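Local coordinates for protein allantoicase (Saccharomyces cerevisiae, PDB 1O59) that hydrolyses allantoate to (S)-ureidoglycolate and urea, a step of purine breakdown that lets yeast use purines as a secondary nitrogen source, at residues 215-224 against 258-266; 233-244 against 345-353. All blocks are in the same frame, centred on the assembly; numbering follows the deposited sequence.

Contact 1. Residues 215-224 against 258-266; sequences NGAVALKYSD and DWAVIQLGR
A classic beta bulge interrupts the antiparallel pair at one border of a five-stranded sheet, where Leu220 and Lys221 of strand 218-222 both face Val261 of strand 258-263. The sheet belongs to the second allantoicase repeat, a beta-sandwich unit consistent with the galactose-binding-like relatives of the family. At the bulge Leu220 N gives a nearly straight bond to Val261 O (2.8 Å), while Val261 N returns one to Lys221 O (2.8 Å). The extra residue shifts the register by one, and the short strands run at 141° to each other.

Ala219 and Ile262, then Tyr222 and Ala260, pair on one face, where Leu233 packs on Ala260 and Ile262, Leu234 on Ile262, and Ala219 and Tyr222 meet Val230. The other face carries Val218 beside Gln263 and Lys221 beside Val261. Leu220 CD1 makes a van der Waals contact with Gln263 OE1 at 3.5 Å; that oxygen is hydrogen-bonded to Lys33. Beyond the strands Gly216 has a positive phi, and a CB on Gly265 would run into Asn215 O, which Gly265 CA approaches to 3.2 Å in a CA-H...O contact.

At the opposite end Ser223 N donates to Trp259 O, and Ser223 OG takes Trp259 N (2.8 Å) in place of a backbone carbonyl. Held between the backbone N and the carbonyl carbon (chi1 51°), OG also donates to Asp258 OD1 at 2.7 Å, on the anti side of that carboxylate, whose other oxygen is hydrogen-bonded to Thr248. Trp259 bends its indole back over the neighbouring strand, with the backbone of Tyr222 and Ser223 lying on one face. There Ser223 CB makes a CH-pi contact, 3.8 Å from the centroid of the Trp259 five-membered ring and only 9° off its normal.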
loop_
_atom_site.group_PDB
_atom_site.type_symbol
_atom_site.label_atom_id
_atom_site.label_comp_id
_atom_site.label_asym_id
_atom_site.label_seq_id
_atom_site.Cartn_x
_atom_site.Cartn_y
_atom_site.Cartn_z
ATOM N N ASN A 215 3.379 -10.438 -4.527
ATOM C CA ASN A 215 3.508 -11.090 -5.805
ATOM C C ASN A 215 3.064 -10.211 -6.975
ATOM O O ASN A 215 2.901 -10.689 -8.071
ATOM C CB ASN A 215 2.740 -12.427 -5.784
ATOM C CG ASN A 215 3.433 -13.485 -4.953
ATOM O OD1 ASN A 215 4.655 -13.467 -4.815
ATOM N ND2 ASN A 215 2.657 -14.415 -4.404
ATOM N N GLY A 216 2.878 -8.924 -6.719
ATOM C CA GLY A 216 2.514 -7.963 -7.757
ATOM C C GLY A 216 1.023 -7.758 -7.934
ATOM O O GLY A 216 0.613 -7.146 -8.904
ATOM N N ALA A 217 0.201 -8.283 -7.028
ATOM C CA ALA A 217 -1.233 -8.067 -7.097
ATOM C C ALA A 217 -1.556 -6.688 -6.538
ATOM O O ALA A 217 -0.884 -6.204 -5.632
ATOM C CB ALA A 217 -1.960 -9.113 -6.322
ATOM N N VAL A 218 -2.596 -6.070 -7.091
ATOM C CA VAL A 218 -2.977 -4.706 -6.765
ATOM C C VAL A 218 -4.517 -4.547 -6.856
ATOM O O VAL A 218 -5.154 -5.030 -7.786
ATOM C CB VAL A 218 -2.193 -3.682 -7.661
ATOM C CG1 VAL A 218 -2.653 -3.735 -9.056
ATOM C CG2 VAL A 218 -2.347 -2.274 -7.169
ATOM N N ALA A 219 -5.104 -3.905 -5.844
ATOM C CA ALA A 219 -6.531 -3.623 -5.820
ATOM C C ALA A 219 -6.801 -2.411 -6.709
ATOM O O ALA A 219 -6.231 -1.347 -6.511
ATOM C CB ALA A 219 -6.991 -3.357 -4.390
ATOM N N LEU A 220 -7.678 -2.585 -7.682
ATOM C CA LEU A 220 -7.873 -1.600 -8.718
ATOM C C LEU A 220 -9.089 -0.714 -8.561
ATOM O O LEU A 220 -8.992 0.480 -8.814
ATOM C CB LEU A 220 -7.938 -2.283 -10.099
ATOM C CG LEU A 220 -6.566 -2.670 -10.651
ATOM C CD1 LEU A 220 -6.738 -3.144 -12.057
ATOM C CD2 LEU A 220 -5.553 -1.514 -10.596
ATOM N N LYS A 221 -10.231 -1.295 -8.219
ATOM C CA LYS A 221 -11.515 -0.592 -8.258
ATOM C C LYS A 221 -12.420 -1.183 -7.217
ATOM O O LYS A 221 -12.309 -2.351 -6.895
ATOM C CB LYS A 221 -12.174 -0.685 -9.640
ATOM C CG LYS A 221 -11.621 0.336 -10.630
ATOM C CD LYS A 221 -12.664 0.939 -11.613
ATOM C CE LYS A 221 -12.099 2.265 -12.263
ATOM N NZ LYS A 221 -13.064 3.083 -13.114
ATOM N N TYR A 222 -13.302 -0.356 -6.677
ATOM C CA TYR A 222 -14.159 -0.772 -5.572
ATOM C C TYR A 222 -15.467 -0.012 -5.639
ATOM O O TYR A 222 -15.525 1.092 -6.142
ATOM C CB TYR A 222 -13.468 -0.549 -4.204
ATOM C CG TYR A 222 -12.972 0.873 -3.986
ATOM C CD1 TYR A 222 -13.801 1.860 -3.483
ATOM C CD2 TYR A 222 -11.676 1.219 -4.297
ATOM C CE1 TYR A 222 -13.343 3.187 -3.317
ATOM C CE2 TYR A 222 -11.203 2.506 -4.105
ATOM C CZ TYR A 222 -12.032 3.499 -3.627
ATOM O OH TYR A 222 -11.528 4.789 -3.508
ATOM N N SER A 223 -16.505 -0.628 -5.103
ATOM C CA SER A 223 -17.778 0.031 -4.925
ATOM C C SER A 223 -17.692 1.154 -3.851
ATOM O O SER A 223 -18.086 2.272 -4.090
ATOM C CB SER A 223 -18.821 -1.023 -4.556
ATOM O OG SER A 223 -18.371 -1.826 -3.476
ATOM N N ASP A 224 -17.096 0.853 -2.710
ATOM C CA ASP A 224 -17.164 1.667 -1.501
ATOM C C ASP A 224 -16.015 1.168 -0.619
ATOM O O ASP A 224 -15.639 0.003 -0.702
ATOM C CB ASP A 224 -18.540 1.415 -0.825
ATOM C CG ASP A 224 -18.742 2.168 0.532
ATOM O OD1 ASP A 224 -18.904 3.417 0.449
ATOM O OD2 ASP A 224 -18.812 1.602 1.685
ATOM N N ASP A 258 -21.523 -4.947 -2.719
ATOM C CA ASP A 258 -20.260 -4.256 -2.767
ATOM C C ASP A 258 -19.261 -5.170 -3.477
ATOM O O ASP A 258 -19.457 -6.387 -3.575
ATOM C CB ASP A 258 -19.831 -3.848 -1.349
ATOM C CG ASP A 258 -20.508 -2.548 -0.904
ATOM O OD1 ASP A 258 -20.450 -1.553 -1.699
ATOM O OD2 ASP A 258 -21.141 -2.437 0.186
ATOM N N TRP A 259 -18.218 -4.572 -4.017
ATOM C CA TRP A 259 -17.271 -5.331 -4.784
ATOM C C TRP A 259 -15.920 -4.663 -4.849
ATOM O O TRP A 259 -15.780 -3.447 -4.653
ATOM C CB TRP A 259 -17.804 -5.590 -6.195
ATOM C CG TRP A 259 -18.319 -4.363 -6.894
ATOM C CD1 TRP A 259 -19.638 -3.948 -7.009
ATOM C CD2 TRP A 259 -17.539 -3.406 -7.620
ATOM N NE1 TRP A 259 -19.711 -2.798 -7.767
ATOM C CE2 TRP A 259 -18.446 -2.436 -8.152
ATOM C CE3 TRP A 259 -16.161 -3.257 -7.874
ATOM C CZ2 TRP A 259 -18.016 -1.334 -8.883
ATOM C CZ3 TRP A 259 -15.739 -2.183 -8.608
ATOM C CH2 TRP A 259 -16.670 -1.225 -9.114
ATOM N N ALA A 260 -14.948 -5.489 -5.186
ATOM C CA ALA A 260 -13.571 -5.091 -5.278
ATOM C C ALA A 260 -12.962 -5.856 -6.428
ATOM O O ALA A 260 -13.084 -7.070 -6.485
ATOM C CB ALA A 260 -12.853 -5.423 -3.971
ATOM N N VAL A 261 -12.338 -5.134 -7.358
ATOM C CA VAL A 261 -11.581 -5.746 -8.451
ATOM C C VAL A 261 -10.086 -5.779 -8.145
ATOM O O VAL A 261 -9.470 -4.771 -7.789
ATOM C CB VAL A 261 -11.773 -5.031 -9.784
ATOM C CG1 VAL A 261 -10.914 -5.683 -10.855
ATOM C CG2 VAL A 261 -13.233 -5.063 -10.215
ATOM N N ILE A 262 -9.504 -6.968 -8.332
ATOM C CA ILE A 262 -8.095 -7.162 -8.064
ATOM C C ILE A 262 -7.355 -7.634 -9.302
ATOM O O ILE A 262 -7.752 -8.608 -9.913
ATOM C CB ILE A 262 -7.954 -8.111 -6.879
ATOM C CG1 ILE A 262 -8.364 -7.352 -5.604
ATOM C CG2 ILE A 262 -6.515 -8.624 -6.732
ATOM C CD1 ILE A 262 -9.300 -8.145 -4.790
ATOM N N GLN A 263 -6.312 -6.898 -9.697
ATOM C CA GLN A 263 -5.398 -7.398 -10.696
ATOM C C GLN A 263 -4.421 -8.339 -10.015
ATOM O O GLN A 263 -3.746 -7.959 -9.060
ATOM C CB GLN A 263 -4.629 -6.272 -11.370
ATOM C CG GLN A 263 -3.772 -6.759 -12.526
ATOM C CD GLN A 263 -3.412 -5.677 -13.509
ATOM O OE1 GLN A 263 -4.206 -4.825 -13.809
ATOM N NE2 GLN A 263 -2.225 -5.735 -14.024
ATOM N N LEU A 264 -4.373 -9.566 -10.519
ATOM C CA LEU A 264 -3.465 -10.591 -10.049
ATOM C C LEU A 264 -2.043 -10.254 -10.456
ATOM O O LEU A 264 -1.814 -9.501 -11.409
ATOM C CB LEU A 264 -3.848 -11.947 -10.645
ATOM C CG LEU A 264 -5.268 -12.483 -10.373
ATOM C CD1 LEU A 264 -5.474 -13.881 -11.026
ATOM C CD2 LEU A 264 -5.565 -12.531 -8.873
ATOM N N GLY A 265 -1.082 -10.825 -9.730
ATOM C CA GLY A 265 0.329 -10.549 -9.961
ATOM C C GLY A 265 0.812 -11.053 -11.297
ATOM O O GLY A 265 1.839 -10.603 -11.793
ATOM N N ARG A 266 0.035 -11.964 -11.873
ATOM C CA ARG A 266 0.328 -12.689 -13.102
ATOM C C ARG A 266 -1.026 -13.108 -13.691
ATOM O O ARG A 266 -1.979 -13.325 -12.963
ATOM C CB ARG A 266 1.049 -13.979 -12.722
ATOM C CG ARG A 266 2.259 -14.287 -13.452
ATOM C CD ARG A 266 2.406 -15.754 -13.856
ATOM N NE ARG A 266 2.375 -16.835 -12.841
ATOM C CZ ARG A 266 3.350 -17.138 -11.965
ATOM N NH1 ARG A 266 4.428 -16.370 -11.808
ATOM N NH2 ARG A 266 3.205 -18.211 -11.199
#

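Contact 2. Residues 233-244 against 345-353; sequences LLLPGRGHDMSD and GGVKRIRVW
Leu233, Arg349 and Lys348 carry the contact by which the loop 233-244 wraps round strand 346-354. Leu233 is its apolar part: CD2 packs on Val347 CG1 at 3.7 Å and CB on Ile350 CG2, while its carbonyl takes the amide of Ile350 (N to O 2.9 Å) in the carbonyl plane, on a lone pair.

Arg349 bends at chi2 (-74°) to turn its flat guanidinium in among the loop carbonyls, which suits a residue with several N-H groups to place in a buried site. Its NE donates to Gly237 O at 2.9 Å, well out of the guanidinium plane, and NH1 to Asp244 O, also at 2.9 Å but lying in that plane. Leu235 CB sits over the centre of one face and Lys348 CG over the opposite face, offset toward the rim; together they fix the group's orientation. Arg351 adds an end-on grip: NH1 (2.9 Å) and NH2 (3.2 Å) both reach Leu235 O.

Lys348 curls at three successive torsions, bringing NZ back to the loop near Arg238 O and into a salt bridge with Asp244 OD1, though the place of NZ is doubtful.

Lys348 and Arg349 form a classic beta bulge opposite Asp277 of strand 270-277, which flanks this strand, while Leu233 and Ile350 face inward onto Ile262 of strand 258-263.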
loop_
_atom_site.group_PDB
_atom_site.type_symbol
_atom_site.label_atom_id
_atom_site.label_comp_id
_atom_site.label_asym_id
_atom_site.label_seq_id
_atom_site.Cartn_x
_atom_site.Cartn_y
_atom_site.Cartn_z
ATOM N N LEU A 233 -6.907 -6.107 1.400
ATOM C CA LEU A 233 -7.292 -7.496 1.078
ATOM C C LEU A 233 -6.119 -8.418 0.732
ATOM O O LEU A 233 -6.248 -9.628 0.787
ATOM C CB LEU A 233 -8.235 -7.508 -0.113
ATOM C CG LEU A 233 -9.653 -6.980 0.159
ATOM C CD1 LEU A 233 -10.372 -6.836 -1.174
ATOM C CD2 LEU A 233 -10.447 -7.891 1.132
ATOM N N LEU A 234 -4.996 -7.811 0.334
ATOM C CA LEU A 234 -3.899 -8.503 -0.274
ATOM C C LEU A 234 -2.687 -8.522 0.654
ATOM O O LEU A 234 -1.582 -8.907 0.254
ATOM C CB LEU A 234 -3.567 -7.792 -1.595
ATOM C CG LEU A 234 -4.757 -7.329 -2.444
ATOM C CD1 LEU A 234 -4.318 -6.549 -3.650
ATOM C CD2 LEU A 234 -5.632 -8.501 -2.919
ATOM N N LEU A 235 -2.881 -8.126 1.904
ATOM C CA LEU A 235 -1.751 -7.951 2.810
ATOM C C LEU A 235 -1.280 -9.261 3.453
ATOM O O LEU A 235 -2.005 -10.226 3.519
ATOM C CB LEU A 235 -2.115 -6.953 3.920
ATOM C CG LEU A 235 -2.388 -5.522 3.453
ATOM C CD1 LEU A 235 -2.763 -4.693 4.666
ATOM C CD2 LEU A 235 -1.172 -4.929 2.747
ATOM N N PRO A 236 -0.085 -9.260 3.998
ATOM C CA PRO A 236 0.353 -10.401 4.776
ATOM C C PRO A 236 -0.469 -10.520 6.063
ATOM O O PRO A 236 -0.974 -9.497 6.586
ATOM C CB PRO A 236 1.835 -10.100 5.116
ATOM C CG PRO A 236 2.214 -8.846 4.377
ATOM C CD PRO A 236 0.908 -8.172 3.976
ATOM N N GLY A 237 -0.574 -11.756 6.566
ATOM C CA GLY A 237 -1.203 -12.023 7.831
ATOM C C GLY A 237 -2.701 -11.926 7.798
ATOM O O GLY A 237 -3.322 -11.616 6.780
ATOM N N ARG A 238 -3.293 -12.211 8.936
ATOM C CA ARG A 238 -4.724 -12.056 9.109
ATOM C C ARG A 238 -5.047 -10.717 9.751
ATOM O O ARG A 238 -6.210 -10.415 9.948
ATOM C CB ARG A 238 -5.257 -13.178 9.985
ATOM C CG ARG A 238 -5.169 -14.548 9.339
ATOM C CD ARG A 238 -5.958 -15.581 10.069
ATOM N NE ARG A 238 -7.393 -15.390 9.864
ATOM C CZ ARG A 238 -8.320 -16.017 10.577
ATOM N NH1 ARG A 238 -7.968 -16.863 11.526
ATOM N NH2 ARG A 238 -9.604 -15.802 10.339
ATOM N N GLY A 239 -4.021 -9.930 10.085
ATOM C CA GLY A 239 -4.213 -8.605 10.656
ATOM C C GLY A 239 -4.543 -8.656 12.135
ATOM O O GLY A 239 -4.523 -9.739 12.749
ATOM N N HIS A 240 -4.877 -7.490 12.692
ATOM C CA HIS A 240 -5.019 -7.318 14.126
ATOM C C HIS A 240 -6.449 -6.996 14.610
ATOM O O HIS A 240 -6.844 -7.388 15.685
ATOM C CB HIS A 240 -4.029 -6.242 14.550
ATOM C CG HIS A 240 -4.206 -5.783 15.964
ATOM N ND1 HIS A 240 -3.830 -6.552 17.045
ATOM C CD2 HIS A 240 -4.733 -4.640 16.475
ATOM C CE1 HIS A 240 -4.127 -5.907 18.162
ATOM N NE2 HIS A 240 -4.685 -4.749 17.844
ATOM N N ASP A 241 -7.214 -6.261 13.816
ATOM C CA ASP A 241 -8.589 -5.910 14.132
ATOM C C ASP A 241 -9.319 -5.531 12.850
ATOM O O ASP A 241 -8.813 -5.833 11.766
ATOM C CB ASP A 241 -8.631 -4.800 15.187
ATOM C CG ASP A 241 -7.971 -3.491 14.746
ATOM O OD1 ASP A 241 -7.790 -3.181 13.547
ATOM O OD2 ASP A 241 -7.625 -2.670 15.601
HETATM N N MSE A 242 -10.486 -4.890 12.948
HETATM C CA MSE A 242 -11.275 -4.506 11.759
HETATM C C MSE A 242 -10.657 -3.396 10.910
HETATM O O MSE A 242 -10.957 -3.231 9.719
HETATM C CB MSE A 242 -12.675 -4.061 12.173
HETATM C CG MSE A 242 -13.551 -5.217 12.636
HETATM SE SE MSE A 242 -15.393 -4.765 13.065
HETATM C CE MSE A 242 -15.198 -3.623 14.499
ATOM N N SER A 243 -9.789 -2.614 11.516
ATOM C CA SER A 243 -9.292 -1.452 10.824
ATOM C C SER A 243 -8.326 -1.815 9.702
ATOM O O SER A 243 -8.031 -0.967 8.872
ATOM C CB SER A 243 -8.631 -0.522 11.808
ATOM O OG SER A 243 -7.412 -1.096 12.175
ATOM N N ASP A 244 -7.849 -3.053 9.654
ATOM C CA ASP A 244 -6.903 -3.439 8.604
ATOM C C ASP A 244 -7.436 -4.418 7.571
ATOM O O ASP A 244 -6.696 -5.140 6.945
ATOM C CB ASP A 244 -5.573 -3.924 9.188
ATOM C CG ASP A 244 -5.727 -5.036 10.218
ATOM O OD1 ASP A 244 -6.451 -6.000 9.945
ATOM O OD2 ASP A 244 -5.125 -5.019 11.331
ATOM N N GLY A 345 -20.502 -5.328 4.063
ATOM C CA GLY A 345 -19.798 -5.868 5.227
ATOM C C GLY A 345 -18.300 -5.734 5.109
ATOM O O GLY A 345 -17.791 -4.874 4.400
ATOM N N GLY A 346 -17.597 -6.638 5.784
ATOM C CA GLY A 346 -16.159 -6.575 5.894
ATOM C C GLY A 346 -15.481 -7.892 5.642
ATOM O O GLY A 346 -15.868 -8.918 6.169
ATOM N N VAL A 347 -14.428 -7.830 4.844
ATOM C CA VAL A 347 -13.573 -8.963 4.569
ATOM C C VAL A 347 -12.121 -8.553 4.881
ATOM O O VAL A 347 -11.678 -7.502 4.444
ATOM C CB VAL A 347 -13.695 -9.348 3.074
ATOM C CG1 VAL A 347 -12.677 -10.434 2.710
ATOM C CG2 VAL A 347 -15.108 -9.821 2.762
ATOM N N LYS A 348 -11.389 -9.379 5.619
ATOM C CA LYS A 348 -9.964 -9.099 5.882
ATOM C C LYS A 348 -9.038 -9.364 4.669
ATOM O O LYS A 348 -8.203 -8.548 4.340
ATOM C CB LYS A 348 -9.479 -9.907 7.088
ATOM C CG LYS A 348 -8.185 -9.419 7.734
ATOM C CD LYS A 348 -8.314 -7.983 8.274
ATOM C CE LYS A 348 -8.886 -7.948 9.646
ATOM N NZ LYS A 348 -7.807 -8.329 10.627
ATOM N N ARG A 349 -9.169 -10.531 4.047
ATOM C CA ARG A 349 -8.263 -10.919 2.986
ATOM C C ARG A 349 -8.943 -11.739 1.933
ATOM O O ARG A 349 -9.981 -12.387 2.185
ATOM C CB ARG A 349 -7.109 -11.743 3.535
ATOM C CG ARG A 349 -6.267 -11.053 4.610
ATOM C CD ARG A 349 -5.342 -9.958 4.119
ATOM N NE ARG A 349 -4.542 -9.485 5.237
ATOM C CZ ARG A 349 -4.801 -8.432 5.971
ATOM N NH1 ARG A 349 -5.837 -7.664 5.739
ATOM N NH2 ARG A 349 -4.030 -8.162 6.992
ATOM N N ILE A 350 -8.353 -11.681 0.735
ATOM C CA ILE A 350 -8.603 -12.684 -0.300
ATOM C C ILE A 350 -7.293 -13.260 -0.867
ATOM O O ILE A 350 -6.295 -12.558 -1.102
ATOM C CB ILE A 350 -9.568 -12.170 -1.416
ATOM C CG1 ILE A 350 -9.927 -13.340 -2.359
ATOM C CG2 ILE A 350 -8.971 -10.999 -2.217
ATOM C CD1 ILE A 350 -11.043 -13.019 -3.320
ATOM N N ARG A 351 -7.307 -14.576 -1.015
ATOM C CA ARG A 351 -6.140 -15.321 -1.435
ATOM C C ARG A 351 -6.592 -16.105 -2.608
ATOM O O ARG A 351 -7.655 -16.701 -2.549
ATOM C CB ARG A 351 -5.635 -16.301 -0.359
ATOM C CG ARG A 351 -5.570 -15.748 1.029
ATOM C CD ARG A 351 -4.737 -14.514 1.127
ATOM N NE ARG A 351 -4.340 -14.228 2.482
ATOM C CZ ARG A 351 -3.634 -13.173 2.852
ATOM N NH1 ARG A 351 -3.246 -12.272 1.951
ATOM N NH2 ARG A 351 -3.314 -13.026 4.140
ATOM N N VAL A 352 -5.789 -16.098 -3.658
ATOM C CA VAL A 352 -6.065 -16.842 -4.873
ATOM C C VAL A 352 -4.836 -17.673 -5.175
ATOM O O VAL A 352 -3.881 -17.209 -5.818
ATOM C CB VAL A 352 -6.383 -15.896 -6.047
ATOM C CG1 VAL A 352 -6.727 -16.674 -7.277
ATOM C CG2 VAL A 352 -7.538 -14.952 -5.667
ATOM N N TRP A 353 -4.860 -18.904 -4.686
ATOM C CA TRP A 353 -3.753 -19.822 -4.895
ATOM C C TRP A 353 -3.838 -20.576 -6.230
ATOM O O TRP A 353 -4.850 -21.170 -6.565
ATOM C CB TRP A 353 -3.677 -20.809 -3.758
ATOM C CG TRP A 353 -3.181 -20.218 -2.478
ATOM C CD1 TRP A 353 -3.926 -19.740 -1.463
ATOM C CD2 TRP A 353 -1.813 -20.104 -2.064
ATOM N NE1 TRP A 353 -3.116 -19.307 -0.441
ATOM C CE2 TRP A 353 -1.810 -19.542 -0.781
ATOM C CE3 TRP A 353 -0.595 -20.425 -2.649
ATOM C CZ2 TRP A 353 -0.644 -19.276 -0.088
ATOM C CZ3 TRP A 353 0.566 -20.157 -1.961
ATOM C CH2 TRP A 353 0.532 -19.599 -0.691
#

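From the N terminus the segments alternate: 215-224, 233-244, 258-266, 345-353. Contact 1 closes a loop of 33 residues that carries 233-244 with it, and contact 2 closes one of 100 residues that holds 258-266, so the two loops cross. Contact 1 stitches the border of the five-stranded sheet, whereas contact 2 binds a long irregular loop to a strand of the opposing sheet. They meet in the interior: Leu234 CD1 lies 3.5 Å from Ala219 N, and Ile262 CD1 3.9 Å from Ile350 CG2. Loop 233-244, between strands 227-228 and 246-247, thus touches both layers of the repeat.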